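Local coordinates for protein periplasmic beta-glucosidase (PDB 6R5T) that probably hydrolyses terminal, non-reducing beta-D-glucosyl residues of beta-glucosides, releasing beta-D-glucose in the periplasm, at residues Y78-H84 with S397-G402; V103-R108 with V155-Y160; M121-V127 with I171-H177; Y208-V212 with Q245-K249. The protein carries 1 engineered substitution. One frame throughout, in Å; residues are numbered along the deposited sequence. Where two conformers were deposited one is given.

Contact 1 of 4, residues Y78-H84 with S397-G402; sequences YDVAHGH and SWSAAG. With BGC (beta-D-glucopyranose), chain C; GAL (beta-D-galactopyranose), chain B.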
# COMPACT_ATOMS: atom_id res chain seq x y z
N TYR A 78 -5.46 -18.79 26.72
CA TYR A 78 -4.29 -19.14 25.88
C TYR A 78 -4.60 -18.84 24.42
O TYR A 78 -5.73 -18.59 24.06
CB TYR A 78 -3.97 -20.60 26.10
CG TYR A 78 -2.63 -21.11 25.62
CD1 TYR A 78 -1.46 -20.40 25.82
CD2 TYR A 78 -2.56 -22.34 25.02
CE1 TYR A 78 -0.23 -20.89 25.41
CE2 TYR A 78 -1.33 -22.87 24.63
CZ TYR A 78 -0.18 -22.14 24.84
OH TYR A 78 1.04 -22.65 24.49
N ASP A 79 -3.56 -18.83 23.62
CA ASP A 79 -3.57 -18.58 22.15
C ASP A 79 -3.75 -19.94 21.47
O ASP A 79 -2.81 -20.49 20.93
CB ASP A 79 -2.30 -17.84 21.77
CG ASP A 79 -2.32 -16.36 22.14
OD1 ASP A 79 -3.25 -15.66 21.65
OD2 ASP A 79 -1.41 -15.89 22.87
N VAL A 80 -4.95 -20.47 21.52
CA VAL A 80 -5.35 -21.70 20.84
C VAL A 80 -5.90 -21.26 19.48
O VAL A 80 -7.04 -20.93 19.36
CB VAL A 80 -6.33 -22.52 21.68
CG1 VAL A 80 -6.70 -23.76 20.96
CG2 VAL A 80 -5.75 -22.88 23.02
N ALA A 81 -4.98 -21.10 18.55
CA ALA A 81 -5.27 -20.45 17.24
C ALA A 81 -5.72 -21.48 16.21
O ALA A 81 -6.67 -21.21 15.48
CB ALA A 81 -4.01 -19.75 16.80
N HIS A 82 -5.02 -22.62 16.10
CA HIS A 82 -5.32 -23.68 15.12
C HIS A 82 -4.96 -25.02 15.75
O HIS A 82 -4.35 -25.85 15.08
CB HIS A 82 -4.60 -23.43 13.78
CG HIS A 82 -3.12 -23.34 13.84
ND1 HIS A 82 -2.31 -24.37 13.48
CD2 HIS A 82 -2.31 -22.34 14.22
CE1 HIS A 82 -1.04 -24.01 13.64
NE2 HIS A 82 -1.01 -22.77 14.12
N GLY A 83 -5.33 -25.18 17.02
CA GLY A 83 -5.00 -26.41 17.75
C GLY A 83 -4.44 -26.09 19.08
O GLY A 83 -3.78 -25.05 19.24
N HIS A 84 -4.65 -26.98 20.05
CA HIS A 84 -4.05 -26.88 21.38
C HIS A 84 -2.83 -27.78 21.52
O HIS A 84 -1.74 -27.29 21.53
CB HIS A 84 -5.14 -27.10 22.44
CG HIS A 84 -4.56 -27.01 23.80
ND1 HIS A 84 -3.91 -25.89 24.20
CD2 HIS A 84 -4.49 -27.90 24.82
CE1 HIS A 84 -3.46 -26.06 25.44
NE2 HIS A 84 -3.80 -27.29 25.85
N SER A 397 3.36 -21.37 12.81
CA SER A 397 3.36 -20.34 13.86
C SER A 397 2.10 -20.49 14.74
O SER A 397 1.13 -21.15 14.30
CB SER A 397 3.48 -18.97 13.28
OG SER A 397 2.30 -18.70 12.55
N TRP A 398 2.14 -19.91 15.93
CA TRP A 398 1.04 -19.91 16.94
C TRP A 398 0.57 -21.35 17.11
O TRP A 398 -0.62 -21.66 16.97
CB TRP A 398 -0.09 -18.94 16.58
CG TRP A 398 0.34 -17.48 16.65
CD1 TRP A 398 0.50 -16.64 15.58
CD2 TRP A 398 0.61 -16.68 17.82
NE1 TRP A 398 0.96 -15.40 16.02
CE2 TRP A 398 0.99 -15.39 17.38
CE3 TRP A 398 0.58 -16.91 19.20
CZ2 TRP A 398 1.33 -14.36 18.26
CZ3 TRP A 398 0.93 -15.91 20.07
CH2 TRP A 398 1.32 -14.65 19.62
N SER A 399 1.53 -22.19 17.45
CA SER A 399 1.30 -23.65 17.58
C SER A 399 0.95 -24.02 19.02
O SER A 399 0.84 -25.22 19.29
CB SER A 399 2.48 -24.41 17.07
OG SER A 399 3.64 -24.11 17.81
N ALA A 400 0.67 -23.05 19.89
CA ALA A 400 0.06 -23.32 21.21
C ALA A 400 0.90 -24.39 21.95
O ALA A 400 2.10 -24.21 22.03
CB ALA A 400 -1.40 -23.73 21.00
N ALA A 401 0.26 -25.43 22.46
CA ALA A 401 0.95 -26.48 23.24
C ALA A 401 1.39 -27.64 22.35
O ALA A 401 1.76 -28.71 22.88
CB ALA A 401 0.07 -26.95 24.35
N GLY A 402 1.38 -27.46 21.03
CA GLY A 402 1.89 -28.51 20.13
C GLY A 402 3.33 -28.85 20.43
O GLY A 402 4.18 -27.94 20.64
C2 BGC C . -2.22 -12.78 21.13
C3 BGC C . -1.53 -12.20 22.38
C4 BGC C . -0.10 -11.82 21.92
C5 BGC C . -0.25 -10.75 20.82
C6 BGC C . 1.07 -10.32 20.23
C1 BGC C . -2.21 -11.74 20.01
O1 BGC C . -2.74 -12.40 18.91
O2 BGC C . -3.57 -13.18 21.34
O3 BGC C . -1.45 -13.23 23.38
O4 BGC C . 0.58 -11.26 23.06
O5 BGC C . -0.87 -11.35 19.72
O6 BGC C . 0.85 -9.31 19.24
C1 GAL B . 1.79 -11.92 23.46
C2 GAL B . 1.53 -13.37 23.93
C3 GAL B . 2.87 -13.95 24.41
C4 GAL B . 3.88 -13.87 23.25
C5 GAL B . 3.97 -12.41 22.77
C6 GAL B . 4.84 -12.27 21.53
O2 GAL B . 0.57 -13.36 24.97
O3 GAL B . 2.64 -15.33 24.77
O4 GAL B . 3.32 -14.72 22.21
O5 GAL B . 2.66 -11.89 22.35
O6 GAL B . 4.83 -10.89 21.09
O HOH W 1 -0.15 -20.23 20.06
O HOH W 2 -2.87 -23.04 17.69

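Contact 2 of 4, residues V103-R108 with V155-Y160; sequences VARSAR and VMVRAY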
# COMPACT_ATOMS: atom_id res chain seq x y z
N VAL A 103 -13.65 -26.63 9.25
CA VAL A 103 -13.16 -25.57 10.14
C VAL A 103 -13.78 -25.76 11.53
O VAL A 103 -13.01 -25.69 12.53
CB VAL A 103 -13.45 -24.17 9.56
CG1 VAL A 103 -13.01 -23.10 10.53
CG2 VAL A 103 -12.74 -24.04 8.22
N ALA A 104 -15.08 -26.04 11.61
CA ALA A 104 -15.75 -26.28 12.91
C ALA A 104 -15.06 -27.43 13.64
O ALA A 104 -14.87 -27.38 14.85
CB ALA A 104 -17.22 -26.56 12.74
N ARG A 105 -14.73 -28.50 12.92
CA ARG A 105 -14.13 -29.67 13.59
C ARG A 105 -12.81 -29.27 14.24
O ARG A 105 -12.50 -29.70 15.35
CB ARG A 105 -13.98 -30.78 12.57
CG ARG A 105 -13.44 -32.06 13.17
CD ARG A 105 -13.46 -33.13 12.10
NE ARG A 105 -13.06 -34.42 12.61
CZ ARG A 105 -12.68 -35.44 11.86
NH1 ARG A 105 -12.65 -35.30 10.54
NH2 ARG A 105 -12.35 -36.57 12.44
N SER A 106 -12.00 -28.47 13.55
CA SER A 106 -10.68 -28.07 14.07
C SER A 106 -10.91 -27.27 15.36
O SER A 106 -10.18 -27.50 16.34
CB SER A 106 -9.83 -27.29 13.04
OG SER A 106 -10.34 -25.99 12.84
N ALA A 107 -11.89 -26.37 15.36
CA ALA A 107 -12.15 -25.49 16.52
C ALA A 107 -12.71 -26.33 17.68
O ALA A 107 -12.35 -26.12 18.84
CB ALA A 107 -13.13 -24.41 16.14
N ARG A 108 -13.61 -27.23 17.37
CA ARG A 108 -14.26 -28.10 18.41
C ARG A 108 -13.19 -28.92 19.11
O ARG A 108 -13.16 -28.96 20.37
CB ARG A 108 -15.32 -29.01 17.80
CG ARG A 108 -15.99 -29.91 18.84
CD ARG A 108 -17.22 -29.27 19.47
NE ARG A 108 -17.02 -28.08 20.29
CZ ARG A 108 -16.55 -28.04 21.56
NH1 ARG A 108 -16.22 -29.14 22.22
NH2 ARG A 108 -16.46 -26.86 22.16
N VAL A 155 -18.48 -19.48 12.51
CA VAL A 155 -18.30 -20.95 12.70
C VAL A 155 -17.33 -21.25 13.84
O VAL A 155 -17.59 -22.11 14.70
CB VAL A 155 -17.83 -21.58 11.38
CG1 VAL A 155 -17.31 -22.98 11.58
CG2 VAL A 155 -18.93 -21.55 10.36
N MET A 156 -16.20 -20.57 13.88
CA MET A 156 -15.17 -20.78 14.89
C MET A 156 -15.75 -20.43 16.27
O MET A 156 -15.58 -21.22 17.20
CB MET A 156 -13.98 -19.86 14.65
CG MET A 156 -13.16 -20.20 13.40
SD MET A 156 -12.11 -21.63 13.61
CE MET A 156 -11.01 -21.17 14.94
N VAL A 157 -16.41 -19.30 16.38
CA VAL A 157 -17.00 -18.92 17.69
C VAL A 157 -17.99 -19.99 18.17
O VAL A 157 -17.93 -20.41 19.33
CB VAL A 157 -17.66 -17.56 17.60
CG1 VAL A 157 -18.48 -17.25 18.83
CG2 VAL A 157 -16.59 -16.49 17.38
N ARG A 158 -18.91 -20.39 17.31
CA ARG A 158 -19.93 -21.40 17.70
C ARG A 158 -19.28 -22.71 18.08
O ARG A 158 -19.74 -23.38 19.07
CB ARG A 158 -20.97 -21.52 16.60
CG ARG A 158 -21.85 -20.28 16.47
CD ARG A 158 -23.01 -20.51 15.52
NE ARG A 158 -22.57 -20.73 14.16
CZ ARG A 158 -22.39 -19.78 13.22
NH1 ARG A 158 -22.64 -18.50 13.45
NH2 ARG A 158 -21.97 -20.16 12.03
N ALA A 159 -18.24 -23.13 17.36
CA ALA A 159 -17.57 -24.41 17.63
C ALA A 159 -16.84 -24.36 18.96
O ALA A 159 -16.86 -25.37 19.71
CB ALA A 159 -16.68 -24.75 16.47
N TYR A 160 -16.19 -23.25 19.28
CA TYR A 160 -15.47 -23.12 20.56
C TYR A 160 -16.47 -23.13 21.72
O TYR A 160 -16.22 -23.84 22.72
CB TYR A 160 -14.66 -21.83 20.63
CG TYR A 160 -13.39 -21.75 19.80
CD1 TYR A 160 -12.54 -22.82 19.62
CD2 TYR A 160 -12.95 -20.53 19.32
CE1 TYR A 160 -11.33 -22.72 18.97
CE2 TYR A 160 -11.75 -20.41 18.62
CZ TYR A 160 -10.91 -21.49 18.48
OH TYR A 160 -9.70 -21.40 17.85

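Contact 3 of 4, residues M121-V127 with I171-H177; sequences MSFSPMV and IMAAVKH. With BGC (beta-D-glucopyranose), chain C.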
# COMPACT_ATOMS: atom_id res chain seq x y z
N MET A 121 -10.62 -20.08 27.96
CA MET A 121 -10.72 -19.03 26.92
C MET A 121 -9.55 -19.16 25.94
O MET A 121 -8.42 -19.45 26.33
CB MET A 121 -10.70 -17.64 27.55
CG MET A 121 -10.69 -16.53 26.49
SD MET A 121 -10.50 -14.87 27.23
CE MET A 121 -12.11 -14.68 27.96
N SER A 122 -9.86 -18.96 24.67
CA SER A 122 -8.82 -18.77 23.65
C SER A 122 -8.88 -17.36 23.09
O SER A 122 -9.97 -16.87 22.78
CB SER A 122 -8.92 -19.77 22.53
OG SER A 122 -7.84 -19.55 21.61
N PHE A 123 -7.70 -16.81 22.83
CA PHE A 123 -7.59 -15.57 22.03
C PHE A 123 -7.66 -15.98 20.56
O PHE A 123 -6.62 -16.10 19.90
CB PHE A 123 -6.29 -14.89 22.39
CG PHE A 123 -6.13 -14.53 23.85
CD1 PHE A 123 -7.15 -13.92 24.55
CD2 PHE A 123 -4.95 -14.78 24.48
CE1 PHE A 123 -6.95 -13.60 25.89
CE2 PHE A 123 -4.76 -14.47 25.81
CZ PHE A 123 -5.76 -13.86 26.49
N SER A 124 -8.85 -16.24 20.10
CA SER A 124 -9.17 -16.83 18.78
C SER A 124 -10.67 -16.71 18.61
O SER A 124 -11.37 -16.70 19.61
CB SER A 124 -8.70 -18.28 18.75
OG SER A 124 -8.90 -18.96 17.49
N PRO A 125 -11.24 -16.62 17.39
CA PRO A 125 -10.50 -16.65 16.12
C PRO A 125 -9.88 -15.28 15.77
O PRO A 125 -10.36 -14.24 16.16
CB PRO A 125 -11.60 -16.97 15.13
CG PRO A 125 -12.83 -16.34 15.71
CD PRO A 125 -12.68 -16.57 17.19
N MET A 126 -8.80 -15.34 15.00
CA MET A 126 -8.27 -14.16 14.30
C MET A 126 -9.01 -14.01 12.99
O MET A 126 -8.99 -14.94 12.20
CB MET A 126 -6.76 -14.36 14.08
CG MET A 126 -6.03 -13.15 13.51
SD MET A 126 -6.23 -13.02 11.74
CE MET A 126 -4.77 -12.05 11.32
N VAL A 127 -9.68 -12.89 12.79
CA VAL A 127 -10.58 -12.66 11.64
C VAL A 127 -10.24 -11.38 10.90
O VAL A 127 -11.13 -10.82 10.22
CB VAL A 127 -12.03 -12.70 12.12
CG1 VAL A 127 -12.30 -14.03 12.81
CG2 VAL A 127 -12.43 -11.55 13.03
N ILE A 171 -14.93 -23.54 25.50
CA ILE A 171 -14.09 -22.39 25.89
C ILE A 171 -14.76 -21.15 25.33
O ILE A 171 -15.46 -21.20 24.27
CB ILE A 171 -12.63 -22.50 25.44
CG1 ILE A 171 -12.52 -22.47 23.90
CG2 ILE A 171 -11.98 -23.72 26.06
CD1 ILE A 171 -11.12 -22.60 23.37
N MET A 172 -14.47 -20.01 25.93
CA MET A 172 -14.95 -18.72 25.41
C MET A 172 -14.01 -18.25 24.29
O MET A 172 -12.79 -18.44 24.39
CB MET A 172 -14.94 -17.66 26.52
CG MET A 172 -15.37 -16.32 26.04
SD MET A 172 -15.63 -15.11 27.42
CE MET A 172 -17.08 -15.84 28.17
N ALA A 173 -14.59 -17.70 23.25
CA ALA A 173 -13.83 -17.13 22.10
C ALA A 173 -13.60 -15.65 22.44
O ALA A 173 -14.56 -14.93 22.75
CB ALA A 173 -14.61 -17.24 20.83
N ALA A 174 -12.37 -15.19 22.34
CA ALA A 174 -12.00 -13.77 22.35
C ALA A 174 -11.55 -13.45 20.91
O ALA A 174 -10.41 -13.67 20.58
CB ALA A 174 -10.92 -13.49 23.38
N VAL A 175 -12.50 -12.97 20.12
CA VAL A 175 -12.27 -12.65 18.68
C VAL A 175 -11.22 -11.53 18.62
O VAL A 175 -11.21 -10.60 19.45
CB VAL A 175 -13.55 -12.30 17.93
CG1 VAL A 175 -14.29 -11.09 18.48
CG2 VAL A 175 -13.26 -12.14 16.44
N LYS A 176 -10.35 -11.62 17.61
CA LYS A 176 -9.21 -10.64 17.52
C LYS A 176 -8.94 -10.39 16.03
O LYS A 176 -9.39 -11.17 15.20
CB LYS A 176 -7.99 -11.19 18.26
CG LYS A 176 -7.30 -12.38 17.63
CD LYS A 176 -6.24 -12.98 18.51
CE LYS A 176 -5.42 -14.06 17.88
NZ LYS A 176 -4.49 -14.63 18.88
N HIS A 177 -8.25 -9.31 15.68
CA HIS A 177 -7.74 -8.24 16.52
C HIS A 177 -8.57 -6.99 16.19
O HIS A 177 -8.48 -6.49 15.07
CB HIS A 177 -6.26 -7.98 16.25
CG HIS A 177 -5.37 -9.15 16.45
ND1 HIS A 177 -5.07 -10.02 15.42
CD2 HIS A 177 -4.67 -9.55 17.54
CE1 HIS A 177 -4.20 -10.91 15.91
NE2 HIS A 177 -3.97 -10.67 17.17
C2 BGC C . -2.22 -12.78 21.13
C3 BGC C . -1.53 -12.20 22.38
C4 BGC C . -0.10 -11.82 21.92
C5 BGC C . -0.25 -10.75 20.82
C6 BGC C . 1.07 -10.32 20.23
C1 BGC C . -2.21 -11.74 20.01
O1 BGC C . -2.74 -12.40 18.91
O2 BGC C . -3.57 -13.18 21.34
O3 BGC C . -1.45 -13.23 23.38
O4 BGC C . 0.58 -11.26 23.06
O5 BGC C . -0.87 -11.35 19.72
O6 BGC C . 0.85 -9.31 19.24

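Contact 4 of 4, residues Y208-V212 with Q245-K249; sequences YKAAV and QWGFK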
# COMPACT_ATOMS: atom_id res chain seq x y z
N TYR A 208 -15.65 -9.19 12.44
CA TYR A 208 -15.74 -8.97 13.91
C TYR A 208 -17.21 -8.95 14.31
O TYR A 208 -17.55 -9.57 15.33
CB TYR A 208 -15.04 -7.70 14.36
CG TYR A 208 -13.65 -7.53 13.84
CD1 TYR A 208 -12.56 -8.22 14.35
CD2 TYR A 208 -13.41 -6.60 12.88
CE1 TYR A 208 -11.30 -8.07 13.80
CE2 TYR A 208 -12.15 -6.40 12.35
CZ TYR A 208 -11.08 -7.14 12.80
OH TYR A 208 -9.82 -6.91 12.29
N LYS A 209 -18.05 -8.30 13.52
CA LYS A 209 -19.50 -8.30 13.80
C LYS A 209 -20.05 -9.73 13.74
O LYS A 209 -20.95 -10.07 14.54
CB LYS A 209 -20.23 -7.36 12.85
CG LYS A 209 -21.70 -7.21 13.18
CD LYS A 209 -22.36 -6.19 12.34
CE LYS A 209 -23.72 -5.85 12.90
NZ LYS A 209 -24.63 -7.01 12.84
N ALA A 210 -19.61 -10.56 12.79
CA ALA A 210 -20.08 -11.95 12.70
C ALA A 210 -19.74 -12.70 13.99
O ALA A 210 -20.56 -13.54 14.46
CB ALA A 210 -19.39 -12.64 11.55
N ALA A 211 -18.56 -12.45 14.56
CA ALA A 211 -18.16 -13.11 15.81
C ALA A 211 -19.10 -12.64 16.94
O ALA A 211 -19.55 -13.46 17.73
CB ALA A 211 -16.72 -12.83 16.13
N VAL A 212 -19.32 -11.34 17.04
CA VAL A 212 -20.22 -10.74 18.07
C VAL A 212 -21.62 -11.36 17.92
O VAL A 212 -22.23 -11.85 18.93
CB VAL A 212 -20.25 -9.22 17.96
CG1 VAL A 212 -21.36 -8.63 18.83
CG2 VAL A 212 -18.93 -8.61 18.34
N GLN A 245 -23.77 0.42 18.68
CA GLN A 245 -24.33 0.02 17.37
C GLN A 245 -24.48 -1.50 17.28
O GLN A 245 -25.52 -1.97 16.84
CB GLN A 245 -23.43 0.48 16.24
CG GLN A 245 -24.18 1.28 15.20
CD GLN A 245 -23.80 2.73 15.36
OE1 GLN A 245 -22.61 3.06 15.44
NE2 GLN A 245 -24.81 3.59 15.40
N TRP A 246 -23.48 -2.27 17.69
CA TRP A 246 -23.50 -3.72 17.49
C TRP A 246 -24.11 -4.45 18.67
O TRP A 246 -24.38 -5.66 18.52
CB TRP A 246 -22.09 -4.24 17.23
CG TRP A 246 -21.52 -3.85 15.91
CD1 TRP A 246 -22.09 -3.16 14.88
CD2 TRP A 246 -20.21 -4.22 15.45
NE1 TRP A 246 -21.23 -3.07 13.82
CE2 TRP A 246 -20.05 -3.70 14.15
CE3 TRP A 246 -19.15 -4.93 16.03
CZ2 TRP A 246 -18.87 -3.87 13.42
CZ3 TRP A 246 -17.98 -5.10 15.31
CH2 TRP A 246 -17.86 -4.61 14.00
N GLY A 247 -24.23 -3.80 19.81
CA GLY A 247 -24.91 -4.43 20.95
C GLY A 247 -24.05 -5.45 21.66
O GLY A 247 -24.60 -6.32 22.34
N PHE A 248 -22.71 -5.38 21.55
CA PHE A 248 -21.85 -6.38 22.21
C PHE A 248 -21.99 -6.23 23.73
O PHE A 248 -21.89 -5.07 24.20
CB PHE A 248 -20.40 -6.15 21.83
CG PHE A 248 -19.41 -7.06 22.50
CD1 PHE A 248 -19.48 -8.44 22.36
CD2 PHE A 248 -18.38 -6.52 23.25
CE1 PHE A 248 -18.54 -9.24 22.98
CE2 PHE A 248 -17.43 -7.34 23.86
CZ PHE A 248 -17.49 -8.69 23.67
N LYS A 249 -22.24 -7.34 24.43
CA LYS A 249 -22.48 -7.33 25.90
C LYS A 249 -21.34 -7.98 26.68
O LYS A 249 -21.48 -8.19 27.89
CB LYS A 249 -23.76 -8.09 26.23
CG LYS A 249 -24.98 -7.60 25.48
CD LYS A 249 -25.32 -6.20 25.84
CE LYS A 249 -26.66 -6.11 26.55
NZ LYS A 249 -26.80 -4.82 27.29
O HOH W 3 -24.67 -6.90 16.02

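Contact 1 of 4, residues Y78-H84 with S397-G402
The loop carrying Asp79, His82 and His84, after strand 75-78, meets the loop of Trp398, Ala400 and Ala401 in a mixed polar and apolar loop-to-loop contact forming part of the glycan-pocket wall. Its straightest link starts from His82, whose NE2 donates to Ser397 O at 2.7 Å with an N-H...O angle of 162° and with the carbonyl oxygen near the imidazole plane. The chi1 of 58° sets CG between the backbone N and the carbonyl carbon, carrying the ring to the second loop. Because ND1 bonds to Phe88 O, both ring nitrogens are held and the ring's rotation is fixed. A water bound by His82 N, Gly83 O and Trp398 O ties the two backbones again. This is the seam between the TIM-barrel domain of family 3 glycosidases and their C-terminal domain, and the sugar lies against residues from both. From the barrel side, Asp79 takes O2 of the beta-D-glucopyranose on OD1 at 2.5 Å and O3 on OD2 at 2.7 Å, so one carboxylate grips two neighbouring hydroxyls. Trp398 comes from the C-terminal domain: its CZ3 lies 3.6 Å from Asp79 OD2, with indole and carboxylate planes 60° apart, and its CH2 reaches O4 of the galactose at 3.3 Å. Ala400 CB fits against Gly83 O at 3.2 Å, while Ala401 CB sits over one face of the His84 ring, whose NE2 is bonded to Asp117.

Contact 2 of 4, residues V103-R108 with V155-Y160
Helices 103-108 and 155-160, meeting where Ala107 faces Ala159, run in broadly the same direction, with their axes 8.0 Å apart at closest approach and a signed crossing angle of -40°. Alanines permit this spacing: Ala107 CB and Ala159 CB lie 3.6 Å apart, and Ala104 CB rests on Val155 CG1 at 3.8 Å. Toward the N-terminal side of helix 103-108, Met156 folds back through bends at chi2 and chi3, bringing SD to within 3.5 Å of Val103 CG1, the two side chains crossing at about a right angle. Tyr160 adds its CE1, 3.8 Å from Ala107 CB, and presents its ring edge to Ala107 O; its hydroxyl is bonded to Ser124. The polar end belongs to Arg108. Bends at chi2 (89°) and chi3 (-65°) curl its chain toward the neighbouring helix, placing NE 2.8 Å and NH2 2.9 Å from the single atom Ala159 O. The guanidinium is thus side-on to that oxygen, which lies near its plane, and both nitrogens approach in the carbonyl plane. NH1 bonds to Asp169 O, fixing the group further. One helix precedes strand 121-122 and the other precedes strand 172-178, the pairing of successive outer helices typical of a TIM barrel.

Contact 3 of 4, residues M121-V127 with I171-H177
Lys176 reaches across to Phe123, its NZ donating to Phe123 O at 2.8 Å while the same nitrogen binds the beta-D-glucopyranose at O1 (2.8 Å) and O2 (3.0 Å). Beside it, His177 NE2 shares a hydrogen bond with O1 of the sugar at 2.7 Å, and the Phe123 CB lies 3.4 Å from O2. The lysine's chi1 of 70° turns CG between the backbone N and the carbonyl carbon; the rest of the chain is extended, leading NZ to the sugar. A cis peptide joins Lys176 to His177, and Lys176 CG sits over the centre of one face of that imidazole, whose ND1 is bonded to Asp128. Farther out, the backbones hold the two residues in place. Parallel bridging begins with Ser122 N to Met172 O and Ala174 N to Ser122 O. The register then shifts by one residue across the inverse gamma turn at Phe123 and the cis Pro125, before Lys176 N bonds to Pro125 O and Val127 N to Lys176 O at 3.0 Å. Apolar side chains line the same run, with Val127 CG2 against Val175 CG2 at 3.6 Å. With three acceptors around it, one of them a fixed backbone carbonyl, NZ has little rotational freedom, and two adjacent sugar oxygens are held by one side chain.

Contact 4 of 4, residues Y208-V212 with Q245-K249
Lys209 crosses one face of the Trp246 indole obliquely, and its side chain can be followed over the rings atom by atom. CB sits above the six-membered ring, 3.7 Å from its centroid and only 8° off the normal, a CH-pi contact. CG continues over the shared bond of the two rings, close to CE2 and CD2. CD then comes over the pyrrole part, 3.6 Å from Trp246 NE1, and CE lies 3.7 Å from Trp246 CD1. This course follows from a chain that is extended as far as CE, with CG opposite the backbone N (chi1 -174°), and that bends at chi4 (-65°). The bend leaves NZ too far from the rings for more than a weak cation-pi attraction. The ammonium is engaged by a salt bridge to Asp213, and a water lying 3.2 Å from Lys209 NZ links it to Trp246 O, to which that water donates at 2.8 Å. The aliphatic part of the lysine therefore does the packing while its charge is met at the margin. On the flanks, Tyr208 CB approaches Trp246 CZ3 at 4.0 Å, with the tyrosine hydroxyl directed instead to Asp128, and Val212 CG1 meets Phe248 CD1 at 4.0 Å, the two side chains crossing at about a right angle. Between the two aromatic residues Gly247 leaves the helical backbone with positive phi, turning the chain after helix 235-245. The contact joins helix 206-213 to the helix-to-strand turn ahead of strand 251-253, in the outer helical layer of the TIM barrel.

In the fold
From the N terminus, contact 1 opens first, at 78-84 after strand 75-78, and closes last, at 397-402; its loop encloses the other three and ties the barrel to the C-terminal domain. Inside it, contact 2 opens on helix 100-116 and contact 3 on strand 121-122; contact 2 then closes on helix 146-161 before contact 3 closes on strand 172-178, so the two cross, one joining helices and the other strands of the barrel. Tyr160 and Ser124 bond where they meet. Contact 4 follows in series, between 208-212 and 245-249, and touches contact 3 through Tyr208. Contacts 1 and 3 both hold the glucose, whereas contact 4 lies about 25 Å from contact 1, centre to centre.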